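Local coordinates for protein amine Dehydrogenase (Pseudomonas putida, PDB 1JMX) that probably relays electrons through two covalently attached hemes c, as the heme-bearing alpha subunit of a quinohemoprotein amine dehydrogenase, at residues 182-187 / 200-205; 249-254 / 262-267; 269-274 / 387-392; 393-398 / 412-417. One frame throughout, in Å; residues are numbered along the deposited sequence.

Contact 1: residues 182-187 / 200-205; sequences GQWAFS and MSVTPD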
loop_
_atom_site.group_PDB
_atom_site.type_symbol
_atom_site.label_atom_id
_atom_site.label_comp_id
_atom_site.label_asym_id
_atom_site.label_seq_id
_atom_site.Cartn_x
_atom_site.Cartn_y
_atom_site.Cartn_z
ATOM N N GLY A 182 16.996 9.484 35.982
ATOM C CA GLY A 182 16.206 9.889 37.129
ATOM C C GLY A 182 14.893 9.138 37.158
ATOM O O GLY A 182 14.732 8.141 36.458
ATOM N N GLN A 183 13.945 9.610 37.961
ATOM C CA GLN A 183 12.645 8.963 38.047
ATOM C C GLN A 183 11.677 9.740 37.169
ATOM O O GLN A 183 11.744 10.973 37.082
ATOM C CB GLN A 183 12.140 8.912 39.491
ATOM C CG GLN A 183 13.126 8.307 40.501
ATOM C CD GLN A 183 13.573 6.888 40.152
ATOM O OE1 GLN A 183 12.843 6.137 39.504
ATOM N NE2 GLN A 183 14.777 6.513 40.596
ATOM N N TRP A 184 10.790 9.012 36.502
ATOM C CA TRP A 184 9.832 9.632 35.607
ATOM C C TRP A 184 8.417 9.148 35.851
ATOM O O TRP A 184 8.091 8.006 35.552
ATOM C CB TRP A 184 10.205 9.339 34.150
ATOM C CG TRP A 184 11.415 10.064 33.662
ATOM C CD1 TRP A 184 12.721 9.795 33.973
ATOM C CD2 TRP A 184 11.438 11.156 32.735
ATOM N NE1 TRP A 184 13.553 10.649 33.292
ATOM C CE2 TRP A 184 12.795 11.495 32.524
ATOM C CE3 TRP A 184 10.445 11.881 32.059
ATOM C CZ2 TRP A 184 13.183 12.529 31.661
ATOM C CZ3 TRP A 184 10.832 12.909 31.204
ATOM C CH2 TRP A 184 12.189 13.222 31.013
ATOM N N ALA A 185 7.565 10.029 36.360
ATOM C CA ALA A 185 6.170 9.674 36.601
ATOM C C ALA A 185 5.463 9.656 35.259
ATOM O O ALA A 185 5.553 10.619 34.498
ATOM C CB ALA A 185 5.512 10.702 37.523
ATOM N N PHE A 186 4.778 8.564 34.946
ATOM C CA PHE A 186 4.070 8.493 33.678
ATOM C C PHE A 186 2.577 8.182 33.781
ATOM O O PHE A 186 2.089 7.612 34.765
ATOM C CB PHE A 186 4.766 7.524 32.700
ATOM C CG PHE A 186 4.613 6.066 33.052
ATOM C CD1 PHE A 186 5.619 5.394 33.737
ATOM C CD2 PHE A 186 3.469 5.359 32.680
ATOM C CE1 PHE A 186 5.494 4.038 34.047
ATOM C CE2 PHE A 186 3.334 4.005 32.986
ATOM C CZ PHE A 186 4.349 3.342 33.671
ATOM N N SER A 187 1.869 8.572 32.728
ATOM C CA SER A 187 0.441 8.364 32.599
ATOM C C SER A 187 0.218 8.024 31.132
ATOM O O SER A 187 0.932 8.508 30.259
ATOM C CB SER A 187 -0.311 9.644 32.958
ATOM O OG SER A 187 -1.702 9.451 32.844
ATOM N N MET A 200 8.810 5.372 35.776
ATOM C CA MET A 200 9.826 4.817 34.923
ATOM C C MET A 200 11.164 5.330 35.414
ATOM O O MET A 200 11.394 6.533 35.514
ATOM C CB MET A 200 9.594 5.229 33.473
ATOM C CG MET A 200 10.527 4.538 32.496
ATOM S SD MET A 200 10.146 4.929 30.777
ATOM C CE MET A 200 10.744 6.608 30.640
ATOM N N SER A 201 12.007 4.391 35.809
ATOM C CA SER A 201 13.329 4.698 36.298
ATOM C C SER A 201 14.321 4.559 35.143
ATOM O O SER A 201 14.436 3.503 34.521
ATOM C CB SER A 201 13.681 3.734 37.433
ATOM O OG SER A 201 14.940 4.042 38.017
ATOM N N VAL A 202 14.998 5.656 34.835
ATOM C CA VAL A 202 15.987 5.686 33.766
ATOM C C VAL A 202 17.350 5.831 34.418
ATOM O O VAL A 202 17.562 6.738 35.214
ATOM C CB VAL A 202 15.761 6.893 32.823
ATOM C CG1 VAL A 202 16.754 6.860 31.679
ATOM C CG2 VAL A 202 14.340 6.893 32.292
ATOM N N THR A 203 18.250 4.901 34.127
ATOM C CA THR A 203 19.603 4.950 34.677
ATOM C C THR A 203 20.558 4.867 33.497
ATOM O O THR A 203 20.268 4.209 32.507
ATOM C CB THR A 203 19.893 3.779 35.677
ATOM O OG1 THR A 203 19.921 2.535 34.974
ATOM C CG2 THR A 203 18.826 3.703 36.768
ATOM N N PRO A 204 21.724 5.518 33.594
ATOM C CA PRO A 204 22.704 5.500 32.501
ATOM C C PRO A 204 23.346 4.148 32.201
ATOM O O PRO A 204 23.282 3.197 32.990
ATOM C CB PRO A 204 23.747 6.515 32.969
ATOM C CG PRO A 204 23.753 6.301 34.457
ATOM C CD PRO A 204 22.258 6.244 34.762
ATOM N N ASP A 205 23.945 4.086 31.022
ATOM C CA ASP A 205 24.644 2.909 30.531
ATOM C C ASP A 205 25.679 3.476 29.545
ATOM O O ASP A 205 25.953 4.684 29.552
ATOM C CB ASP A 205 23.659 1.968 29.822
ATOM C CG ASP A 205 24.136 0.524 29.791
ATOM O OD1 ASP A 205 23.523 -0.286 29.066
ATOM O OD2 ASP A 205 25.117 0.185 30.497
#
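Met200 faces Trp184 across two antiparallel strands, and a pair of backbone hydrogen bonds ties them together. Met200 N donates to Trp184 O at 2.7 Å in a nearly straight bond, while the return bond from Trp184 N to Met200 O, also 2.7 Å, is bent to 133° at the hydrogen. The methionine side chain leaves on the same face of the sheet as the indole. Its CB lies 4.0 Å from Phe186 CD1, the two side chains crossing at about a right angle, and the phenyl edge is turned to Met200 N. An apolar side chain suits this buried place.

Ser201 points to the other face, where its partner is Gln183 in a non-hydrogen-bonded pair. The glutamine chain folds back at CG (chi2 -57°), bringing OE1 to 3.3 Å from Ser201 OG, which donates a weak bond. Small or polar groups fit this more solvent-accessible side.

Val202 returns to the buried face opposite Gly182. Gly182 N donates to Val202 O at 2.9 Å, and Val202 N answers to Gly182 O at 3.0 Å. Glycine fits because a CB here would jam against the preceding carbonyl oxygen. Val202 CG2 packs 3.7 Å from Trp184 CD1, whose neighbour NE1 bonds to Leu180 O. Losing the indole to an alanine here would probably leave Leu180 O without that donor and open a gap beside Val202.

This is the first hairpin of the eight-stranded barrel: Trp184 leans on Ala278 and Lys280 of strand 269-280, while Met200 and Val202 touch Val212 and Phe210 of strand 209-218.

Contact 2: residues 249-254 / 262-267; sequences LRQVFA and GRMFEA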
loop_
_atom_site.group_PDB
_atom_site.type_symbol
_atom_site.label_atom_id
_atom_site.label_comp_id
_atom_site.label_asym_id
_atom_site.label_seq_id
_atom_site.Cartn_x
_atom_site.Cartn_y
_atom_site.Cartn_z
ATOM N N LEU A 249 7.653 -4.129 24.311
ATOM C CA LEU A 249 7.025 -2.902 23.866
ATOM C C LEU A 249 8.075 -1.891 23.430
ATOM O O LEU A 249 9.065 -1.683 24.123
ATOM C CB LEU A 249 6.182 -2.291 24.984
ATOM C CG LEU A 249 5.111 -3.147 25.667
ATOM C CD1 LEU A 249 4.200 -2.238 26.466
ATOM C CD2 LEU A 249 4.295 -3.918 24.656
ATOM N N ARG A 250 7.884 -1.328 22.244
ATOM C CA ARG A 250 8.766 -0.303 21.711
ATOM C C ARG A 250 8.271 1.041 22.254
ATOM O O ARG A 250 7.071 1.253 22.418
ATOM C CB ARG A 250 8.678 -0.279 20.186
ATOM C CG ARG A 250 9.857 -0.877 19.439
ATOM C CD ARG A 250 10.074 -2.362 19.743
ATOM N NE ARG A 250 10.971 -2.994 18.762
ATOM C CZ ARG A 250 11.464 -4.233 18.849
ATOM N NH1 ARG A 250 11.169 -5.015 19.890
ATOM N NH2 ARG A 250 12.215 -4.718 17.858
ATOM N N GLN A 251 9.199 1.945 22.534
ATOM C CA GLN A 251 8.863 3.266 23.034
ATOM C C GLN A 251 9.408 4.273 22.040
ATOM O O GLN A 251 10.604 4.299 21.775
ATOM C CB GLN A 251 9.532 3.532 24.388
ATOM C CG GLN A 251 9.173 2.566 25.500
ATOM C CD GLN A 251 9.797 2.959 26.822
ATOM O OE1 GLN A 251 10.958 3.366 26.878
ATOM N NE2 GLN A 251 9.024 2.851 27.892
ATOM N N VAL A 252 8.529 5.071 21.456
ATOM C CA VAL A 252 8.951 6.104 20.525
ATOM C C VAL A 252 8.471 7.416 21.145
ATOM O O VAL A 252 7.302 7.805 21.011
ATOM C CB VAL A 252 8.349 5.890 19.113
ATOM C CG1 VAL A 252 8.695 7.052 18.206
ATOM C CG2 VAL A 252 8.854 4.578 18.524
ATOM N N PHE A 253 9.358 8.041 21.912
ATOM C CA PHE A 253 9.035 9.291 22.583
ATOM C C PHE A 253 9.947 10.403 22.115
ATOM O O PHE A 253 10.982 10.165 21.489
ATOM C CB PHE A 253 9.213 9.178 24.109
ATOM C CG PHE A 253 8.526 8.000 24.740
ATOM C CD1 PHE A 253 7.318 7.521 24.253
ATOM C CD2 PHE A 253 9.104 7.359 25.831
ATOM C CE1 PHE A 253 6.698 6.422 24.838
ATOM C CE2 PHE A 253 8.490 6.261 26.423
ATOM C CZ PHE A 253 7.282 5.792 25.920
ATOM N N ALA A 254 9.526 11.622 22.420
ATOM C CA ALA A 254 10.286 12.815 22.131
ATOM C C ALA A 254 10.527 13.309 23.544
ATOM O O ALA A 254 9.582 13.547 24.287
ATOM C CB ALA A 254 9.460 13.805 21.359
ATOM N N GLY A 262 4.952 10.521 23.641
ATOM C CA GLY A 262 5.008 9.579 22.550
ATOM C C GLY A 262 4.025 8.436 22.665
ATOM O O GLY A 262 2.922 8.583 23.201
ATOM N N ARG A 263 4.458 7.278 22.187
ATOM C CA ARG A 263 3.623 6.097 22.185
ATOM C C ARG A 263 4.441 4.856 22.483
ATOM O O ARG A 263 5.603 4.755 22.103
ATOM C CB ARG A 263 2.944 5.975 20.820
ATOM C CG ARG A 263 1.947 4.850 20.678
ATOM C CD ARG A 263 1.192 4.988 19.374
ATOM N NE ARG A 263 0.122 4.011 19.264
ATOM C CZ ARG A 263 0.199 2.897 18.552
ATOM N NH1 ARG A 263 1.298 2.612 17.867
ATOM N NH2 ARG A 263 -0.807 2.044 18.571
ATOM N N MET A 264 3.830 3.930 23.209
ATOM C CA MET A 264 4.467 2.679 23.561
ATOM C C MET A 264 3.580 1.592 22.982
ATOM O O MET A 264 2.404 1.517 23.316
ATOM C CB MET A 264 4.542 2.544 25.074
ATOM C CG MET A 264 5.871 2.060 25.577
ATOM S SD MET A 264 5.874 2.013 27.364
ATOM C CE MET A 264 6.494 0.379 27.642
ATOM N N PHE A 265 4.133 0.759 22.108
ATOM C CA PHE A 265 3.343 -0.289 21.470
ATOM C C PHE A 265 4.051 -1.629 21.390
ATOM O O PHE A 265 5.259 -1.719 21.574
ATOM C CB PHE A 265 2.944 0.159 20.060
ATOM C CG PHE A 265 4.109 0.549 19.195
ATOM C CD1 PHE A 265 4.712 -0.383 18.351
ATOM C CD2 PHE A 265 4.615 1.841 19.236
ATOM C CE1 PHE A 265 5.803 -0.032 17.563
ATOM C CE2 PHE A 265 5.709 2.204 18.452
ATOM C CZ PHE A 265 6.305 1.264 17.612
ATOM N N GLU A 266 3.291 -2.678 21.115
ATOM C CA GLU A 266 3.874 -3.994 20.976
ATOM C C GLU A 266 4.742 -4.018 19.732
ATOM O O GLU A 266 4.286 -3.699 18.633
ATOM C CB GLU A 266 2.791 -5.040 20.859
ATOM C CG GLU A 266 2.164 -5.406 22.164
ATOM C CD GLU A 266 1.382 -6.675 22.050
ATOM O OE1 GLU A 266 0.163 -6.628 22.284
ATOM O OE2 GLU A 266 1.984 -7.719 21.711
ATOM N N ALA A 267 6.003 -4.386 19.928
ATOM C CA ALA A 267 6.994 -4.461 18.857
ATOM C C ALA A 267 6.480 -5.220 17.644
ATOM O O ALA A 267 6.821 -4.904 16.508
ATOM C CB ALA A 267 8.236 -5.130 19.380
#
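Val252 and Arg263 form a hydrogen-bonded antiparallel pair, with Val252 N reaching Arg263 O at 3.0 Å in an almost linear bond (179°) and Arg263 N returning to Val252 O at 3.1 Å. Arg250 and Phe265 repeat the pattern, Arg250 N lying 2.7 Å from Phe265 O. In the non-hydrogen-bonded pair Phe253-Gly262 the backbones come especially close; glycine fits because any CB would clash with Val252 O and the Phe253 ring, whose edge lies with CD1 3.5 Å from Gly262 CA.

One polar side-chain contact involves sulfur: Gln251 NE2 donates a straight but weak bond to Met264 SD at 3.3 Å, the two chains running side by side. Because Gln251 OE1 accepts from Trp238 NE1, the rotation of the amide is set and its NH2 faces the sulfur.

Apolar contacts fill the rest. The Phe265 ring, with CG between the backbone N and the carbonyl carbon (chi1 55°), takes Arg250 CB over one face in a CH-pi contact, 4.1 Å from CB to the ring centroid, and Val252 CG2 at its edge. Leu249 CD1 meets Met264 CE at 3.7 Å, the two side chains crossing at about a right angle.

The hairpin supplies two adjoining barrel strands, flanked by 237-244 and 269-280. Met264 packs on Val242, Leu274 and Phe224, and Phe253 stacks on Phe276; Val252 instead touches Met82 and Phe265 touches Arg84.

Contact 3: residues 269-274 / 387-392; sequences HDERGL and PKVQGR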
loop_
_atom_site.group_PDB
_atom_site.type_symbol
_atom_site.label_atom_id
_atom_site.label_comp_id
_atom_site.label_asym_id
_atom_site.label_seq_id
_atom_site.Cartn_x
_atom_site.Cartn_y
_atom_site.Cartn_z
ATOM N N HIS A 269 2.965 -5.765 17.122
ATOM C CA HIS A 269 1.648 -5.282 16.740
ATOM C C HIS A 269 1.524 -3.814 17.097
ATOM O O HIS A 269 1.319 -3.469 18.265
ATOM C CB HIS A 269 0.591 -6.074 17.503
ATOM C CG HIS A 269 0.876 -7.539 17.573
ATOM N ND1 HIS A 269 0.456 -8.430 16.607
ATOM C CD2 HIS A 269 1.578 -8.263 18.474
ATOM C CE1 HIS A 269 0.890 -9.640 16.908
ATOM N NE2 HIS A 269 1.576 -9.565 18.034
ATOM N N ASP A 270 1.634 -2.946 16.098
ATOM C CA ASP A 270 1.550 -1.523 16.382
ATOM C C ASP A 270 0.178 -0.905 16.595
ATOM O O ASP A 270 0.088 0.282 16.873
ATOM C CB ASP A 270 2.407 -0.689 15.428
ATOM C CG ASP A 270 2.244 -1.087 13.993
ATOM O OD1 ASP A 270 3.236 -1.574 13.416
ATOM O OD2 ASP A 270 1.141 -0.894 13.448
ATOM N N GLU A 271 -0.884 -1.695 16.458
ATOM C CA GLU A 271 -2.236 -1.194 16.723
ATOM C C GLU A 271 -2.482 -1.385 18.214
ATOM O O GLU A 271 -3.425 -0.843 18.774
ATOM C CB GLU A 271 -3.337 -1.957 15.958
ATOM C CG GLU A 271 -2.902 -3.044 14.992
ATOM C CD GLU A 271 -2.475 -4.334 15.663
ATOM O OE1 GLU A 271 -3.329 -5.066 16.204
ATOM O OE2 GLU A 271 -1.273 -4.632 15.607
ATOM N N ARG A 272 -1.645 -2.205 18.836
ATOM C CA ARG A 272 -1.758 -2.491 20.256
ATOM C C ARG A 272 -0.736 -1.652 21.005
ATOM O O ARG A 272 0.419 -2.045 21.170
ATOM C CB ARG A 272 -1.538 -3.982 20.482
ATOM C CG ARG A 272 -2.324 -4.803 19.488
ATOM C CD ARG A 272 -2.051 -6.268 19.578
ATOM N NE ARG A 272 -2.477 -6.927 18.351
ATOM C CZ ARG A 272 -2.454 -8.238 18.149
ATOM N NH1 ARG A 272 -2.030 -9.057 19.101
ATOM N NH2 ARG A 272 -2.811 -8.726 16.971
ATOM N N GLY A 273 -1.168 -0.469 21.421
ATOM C CA GLY A 273 -0.285 0.421 22.132
ATOM C C GLY A 273 -1.028 1.361 23.050
ATOM O O GLY A 273 -2.247 1.280 23.199
ATOM N N LEU A 274 -0.285 2.268 23.660
ATOM C CA LEU A 274 -0.861 3.230 24.571
ATOM C C LEU A 274 -0.219 4.598 24.389
ATOM O O LEU A 274 0.948 4.703 24.023
ATOM C CB LEU A 274 -0.686 2.755 26.028
ATOM C CG LEU A 274 0.718 2.362 26.498
ATOM C CD1 LEU A 274 1.018 2.993 27.824
ATOM C CD2 LEU A 274 0.861 0.862 26.575
ATOM N N PRO A 387 1.016 -10.950 11.055
ATOM C CA PRO A 387 0.063 -11.071 12.165
ATOM C C PRO A 387 -1.280 -10.382 11.873
ATOM O O PRO A 387 -1.384 -9.553 10.965
ATOM C CB PRO A 387 0.793 -10.363 13.299
ATOM C CG PRO A 387 1.403 -9.199 12.577
ATOM C CD PRO A 387 1.970 -9.853 11.311
ATOM N N LYS A 388 -2.303 -10.735 12.644
ATOM C CA LYS A 388 -3.618 -10.115 12.492
ATOM C C LYS A 388 -3.528 -8.697 13.051
ATOM O O LYS A 388 -2.786 -8.443 13.998
ATOM C CB LYS A 388 -4.685 -10.882 13.276
ATOM C CG LYS A 388 -4.818 -12.336 12.920
ATOM C CD LYS A 388 -5.997 -12.951 13.627
ATOM C CE LYS A 388 -6.171 -14.416 13.269
ATOM N NZ LYS A 388 -7.485 -14.948 13.747
ATOM N N VAL A 389 -4.223 -7.765 12.414
ATOM C CA VAL A 389 -4.252 -6.381 12.868
ATOM C C VAL A 389 -5.659 -6.147 13.413
ATOM O O VAL A 389 -6.642 -6.175 12.672
ATOM C CB VAL A 389 -3.930 -5.385 11.724
ATOM C CG1 VAL A 389 -4.148 -3.956 12.183
ATOM C CG2 VAL A 389 -2.488 -5.571 11.263
ATOM N N GLN A 390 -5.738 -5.992 14.734
ATOM C CA GLN A 390 -6.998 -5.779 15.430
ATOM C C GLN A 390 -7.592 -4.388 15.284
ATOM O O GLN A 390 -6.893 -3.403 15.029
ATOM C CB GLN A 390 -6.814 -5.987 16.935
ATOM C CG GLN A 390 -6.301 -7.324 17.390
ATOM C CD GLN A 390 -5.920 -7.298 18.863
ATOM O OE1 GLN A 390 -5.671 -6.236 19.436
ATOM N NE2 GLN A 390 -5.874 -8.470 19.478
ATOM N N GLY A 391 -8.903 -4.331 15.468
ATOM C CA GLY A 391 -9.606 -3.066 15.485
ATOM C C GLY A 391 -9.754 -2.860 16.991
ATOM O O GLY A 391 -10.108 -3.797 17.706
ATOM N N ARG A 392 -9.387 -1.692 17.502
ATOM C CA ARG A 392 -9.510 -1.434 18.938
ATOM C C ARG A 392 -10.300 -0.161 19.102
ATOM O O ARG A 392 -9.909 0.889 18.593
ATOM C CB ARG A 392 -8.139 -1.330 19.586
ATOM C CG ARG A 392 -7.416 -2.655 19.631
ATOM C CD ARG A 392 -6.061 -2.494 20.260
ATOM N NE ARG A 392 -5.587 -3.770 20.769
ATOM C CZ ARG A 392 -5.754 -4.174 22.020
ATOM N NH1 ARG A 392 -6.379 -3.398 22.898
ATOM N NH2 ARG A 392 -5.322 -5.371 22.383
HETATM O O HOH W 1 -0.467 -6.758 14.418
#
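The type I beta turn from His269 to Arg272, leading into the last barrel strand of domain II, docks on residues 387-392 of domain IV, where Glu271 and Arg272 engage Gln390 and Lys388. Glu271 OE1 takes two bonds from opposite faces of the carboxylate plane. Gln390 N comes from above it at 3.0 Å, while Arg272 NE approaches Glu271 OE1 on the syn side at 3.0 Å in a nearly straight salt bridge (174°). A bend in the glutamate chain (chi2 76°) curls the carboxylate back to serve both.

The Arg272 guanidinium is layered between flat groups. The His269 imidazole lies over one face, and the Gln390 amide stacks on the opposite face with planes 11° apart, its CD 3.5 Å from Arg272 NE. At the guanidinium edge, Arg272 NH2 makes a weak bond to Lys388 O at 3.0 Å. Gln390 OE1 instead accepts weak bonds from both Arg392 NE, at 2.8 Å, and Arg392 NH2. A water joins His269 ND1 to Glu271 OE2 and Lys388 O, and His269 CE1 rests 3.7 Å from Pro387 CB.

Arginine suits the centre because one planar group can bond at its rim, stack on the Gln390 amide and carry the imidazole over its other face. A leucine in its place would probably leave Glu271 OE1 with one donor fewer and the imidazole and amide without the flat layer between them.

At this point the two domains meet mainly through polar groups: the Glu271 carboxylate is paired with Arg272 and has Arg392 nearby, a setting likely to favour its ionised form.

Contact 4: residues 393-398 / 412-417; sequences FEAEAW and LPASWK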
loop_
_atom_site.group_PDB
_atom_site.type_symbol
_atom_site.label_atom_id
_atom_site.label_comp_id
_atom_site.label_asym_id
_atom_site.label_seq_id
_atom_site.Cartn_x
_atom_site.Cartn_y
_atom_site.Cartn_z
ATOM N N PHE A 393 -11.414 -0.249 19.819
ATOM C CA PHE A 393 -12.278 0.906 19.947
ATOM C C PHE A 393 -12.607 1.373 21.338
ATOM O O PHE A 393 -12.481 0.637 22.311
ATOM C CB PHE A 393 -13.572 0.655 19.177
ATOM C CG PHE A 393 -13.352 0.146 17.791
ATOM C CD1 PHE A 393 -13.326 -1.223 17.538
ATOM C CD2 PHE A 393 -13.141 1.025 16.742
ATOM C CE1 PHE A 393 -13.090 -1.707 16.254
ATOM C CE2 PHE A 393 -12.904 0.552 15.456
ATOM C CZ PHE A 393 -12.878 -0.816 15.213
ATOM N N GLU A 394 -13.091 2.605 21.399
ATOM C CA GLU A 394 -13.476 3.236 22.641
ATOM C C GLU A 394 -14.749 4.054 22.352
ATOM O O GLU A 394 -14.959 4.503 21.225
ATOM C CB GLU A 394 -12.333 4.141 23.093
ATOM C CG GLU A 394 -12.237 4.341 24.571
ATOM C CD GLU A 394 -11.529 3.218 25.295
ATOM O OE1 GLU A 394 -10.311 3.039 25.087
ATOM O OE2 GLU A 394 -12.181 2.544 26.113
ATOM N N ALA A 395 -15.635 4.171 23.338
ATOM C CA ALA A 395 -16.867 4.944 23.162
ATOM C C ALA A 395 -16.732 6.270 23.895
ATOM O O ALA A 395 -16.671 6.307 25.121
ATOM C CB ALA A 395 -18.065 4.171 23.679
ATOM N N GLU A 396 -16.621 7.348 23.127
ATOM C CA GLU A 396 -16.469 8.693 23.667
ATOM C C GLU A 396 -17.806 9.386 23.935
ATOM O O GLU A 396 -18.553 9.695 23.016
ATOM C CB GLU A 396 -15.623 9.519 22.711
ATOM C CG GLU A 396 -15.441 10.958 23.100
ATOM C CD GLU A 396 -14.844 11.747 21.969
ATOM O OE1 GLU A 396 -15.500 11.848 20.914
ATOM O OE2 GLU A 396 -13.710 12.239 22.111
ATOM N N ALA A 397 -18.067 9.661 25.210
ATOM C CA ALA A 397 -19.308 10.291 25.655
ATOM C C ALA A 397 -19.289 11.813 25.657
ATOM O O ALA A 397 -18.292 12.428 26.016
ATOM C CB ALA A 397 -19.677 9.777 27.035
ATOM N N TRP A 398 -20.420 12.397 25.267
ATOM C CA TRP A 398 -20.595 13.845 25.223
ATOM C C TRP A 398 -21.920 14.250 25.844
ATOM O O TRP A 398 -22.938 13.585 25.672
ATOM C CB TRP A 398 -20.572 14.373 23.787
ATOM C CG TRP A 398 -19.265 14.230 23.121
ATOM C CD1 TRP A 398 -18.735 13.087 22.607
ATOM C CD2 TRP A 398 -18.297 15.260 22.904
ATOM N NE1 TRP A 398 -17.495 13.335 22.086
ATOM C CE2 TRP A 398 -17.195 14.663 22.250
ATOM C CE3 TRP A 398 -18.251 16.636 23.197
ATOM C CZ2 TRP A 398 -16.056 15.386 21.881
ATOM C CZ3 TRP A 398 -17.112 17.361 22.829
ATOM C CH2 TRP A 398 -16.030 16.730 22.177
ATOM N N LEU A 412 -16.474 6.161 28.158
ATOM C CA LEU A 412 -17.349 5.384 29.034
ATOM C C LEU A 412 -17.503 3.936 28.600
ATOM O O LEU A 412 -17.504 3.634 27.410
ATOM C CB LEU A 412 -18.731 6.041 29.126
ATOM C CG LEU A 412 -18.823 7.420 29.785
ATOM C CD1 LEU A 412 -20.274 7.831 29.921
ATOM C CD2 LEU A 412 -18.179 7.378 31.145
ATOM N N PRO A 413 -17.638 3.016 29.572
ATOM C CA PRO A 413 -17.799 1.588 29.283
ATOM C C PRO A 413 -19.036 1.332 28.425
ATOM O O PRO A 413 -20.055 2.015 28.555
ATOM C CB PRO A 413 -17.922 0.969 30.676
ATOM C CG PRO A 413 -18.495 2.088 31.506
ATOM C CD PRO A 413 -17.691 3.262 31.025
ATOM N N ALA A 414 -18.937 0.354 27.533
ATOM C CA ALA A 414 -20.043 0.047 26.648
ATOM C C ALA A 414 -20.024 -1.367 26.113
ATOM O O ALA A 414 -19.066 -2.115 26.289
ATOM C CB ALA A 414 -20.043 1.026 25.478
ATOM N N SER A 415 -21.124 -1.720 25.469
ATOM C CA SER A 415 -21.288 -3.012 24.828
ATOM C C SER A 415 -20.884 -2.766 23.381
ATOM O O SER A 415 -21.148 -1.698 22.826
ATOM C CB SER A 415 -22.753 -3.450 24.890
ATOM O OG SER A 415 -23.049 -4.424 23.898
ATOM N N TRP A 416 -20.251 -3.758 22.771
ATOM C CA TRP A 416 -19.800 -3.629 21.399
ATOM C C TRP A 416 -20.323 -4.718 20.505
ATOM O O TRP A 416 -20.403 -5.880 20.901
ATOM C CB TRP A 416 -18.275 -3.638 21.341
ATOM C CG TRP A 416 -17.667 -2.469 22.001
ATOM C CD1 TRP A 416 -17.273 -2.373 23.303
ATOM C CD2 TRP A 416 -17.381 -1.208 21.400
ATOM N NE1 TRP A 416 -16.752 -1.129 23.548
ATOM C CE2 TRP A 416 -16.807 -0.392 22.397
ATOM C CE3 TRP A 416 -17.554 -0.686 20.116
ATOM C CZ2 TRP A 416 -16.405 0.919 22.148
ATOM C CZ3 TRP A 416 -17.156 0.616 19.870
ATOM C CH2 TRP A 416 -16.588 1.404 20.883
ATOM N N LYS A 417 -20.697 -4.316 19.296
ATOM C CA LYS A 417 -21.163 -5.245 18.290
ATOM C C LYS A 417 -20.781 -4.751 16.902
ATOM O O LYS A 417 -20.351 -3.614 16.716
ATOM C CB LYS A 417 -22.668 -5.511 18.383
ATOM C CG LYS A 417 -23.565 -4.334 18.108
ATOM C CD LYS A 417 -25.020 -4.798 18.113
ATOM C CE LYS A 417 -25.983 -3.661 18.439
ATOM N NZ LYS A 417 -25.841 -2.544 17.470
HETATM O O HOH W 2 -15.432 2.684 25.905
#
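The Trp416 indole turns its edge to the opposite strand: Ala395 N and the Glu394 carbonyl lie near the ring plane, with Trp416 CZ2 3.5 Å from Ala395 N and CH2 3.5 Å from Glu394 O. Phe393 CB comes obliquely to the same rim, 3.5 Å from Trp416 CH2. The indole reaches across because CG stands anti to its carbonyl carbon (chi1 -65°), and a ring this long can span strands whose axes come no nearer than 8.3 Å.

A direct bond holds the other end, Leu412 N to Ala395 O at 3.0 Å. The complementary link is made through water, which accepts from Ala395 N and donates to Leu412 O at 2.7 Å, with a longer bond to Glu394 OE2. Alanines suit the close approach here: Ala395 CB meets Ala414 CB, and Ala397 CB lies 3.5 Å from Leu412 CD1.

The two segments belong to the hairpin of strands 391-400 and 406-420 in domain IV. Strand 367-378 pairs with the first of these, Phe393 touching its Pro372 and Ser375, while Trp416 also packs on Val466 and Ala468 of strand 462-470.

How the contacts relate
Contacts 1 and 2 are two hairpins of the same barrel, their centres about 15 Å apart, and they meet inside it where Met200 SD lies 3.7 Å from Gln251 NE2. Contact 2 passes directly into contact 3, since strands 259-266 and 269-280 are neighbours: Arg263 NH2 probably bonds to Asp270 O at 2.6 Å, and Leu274 N to Met264 O at 2.8 Å. Contact 3 then hands over to domain IV, sharing strand 391-400 with contact 4, about 18 Å away centre to centre. All four lie away from the heme sites. The bound nickel ion is about 11 Å from the side chain of Ala397 in contact 4.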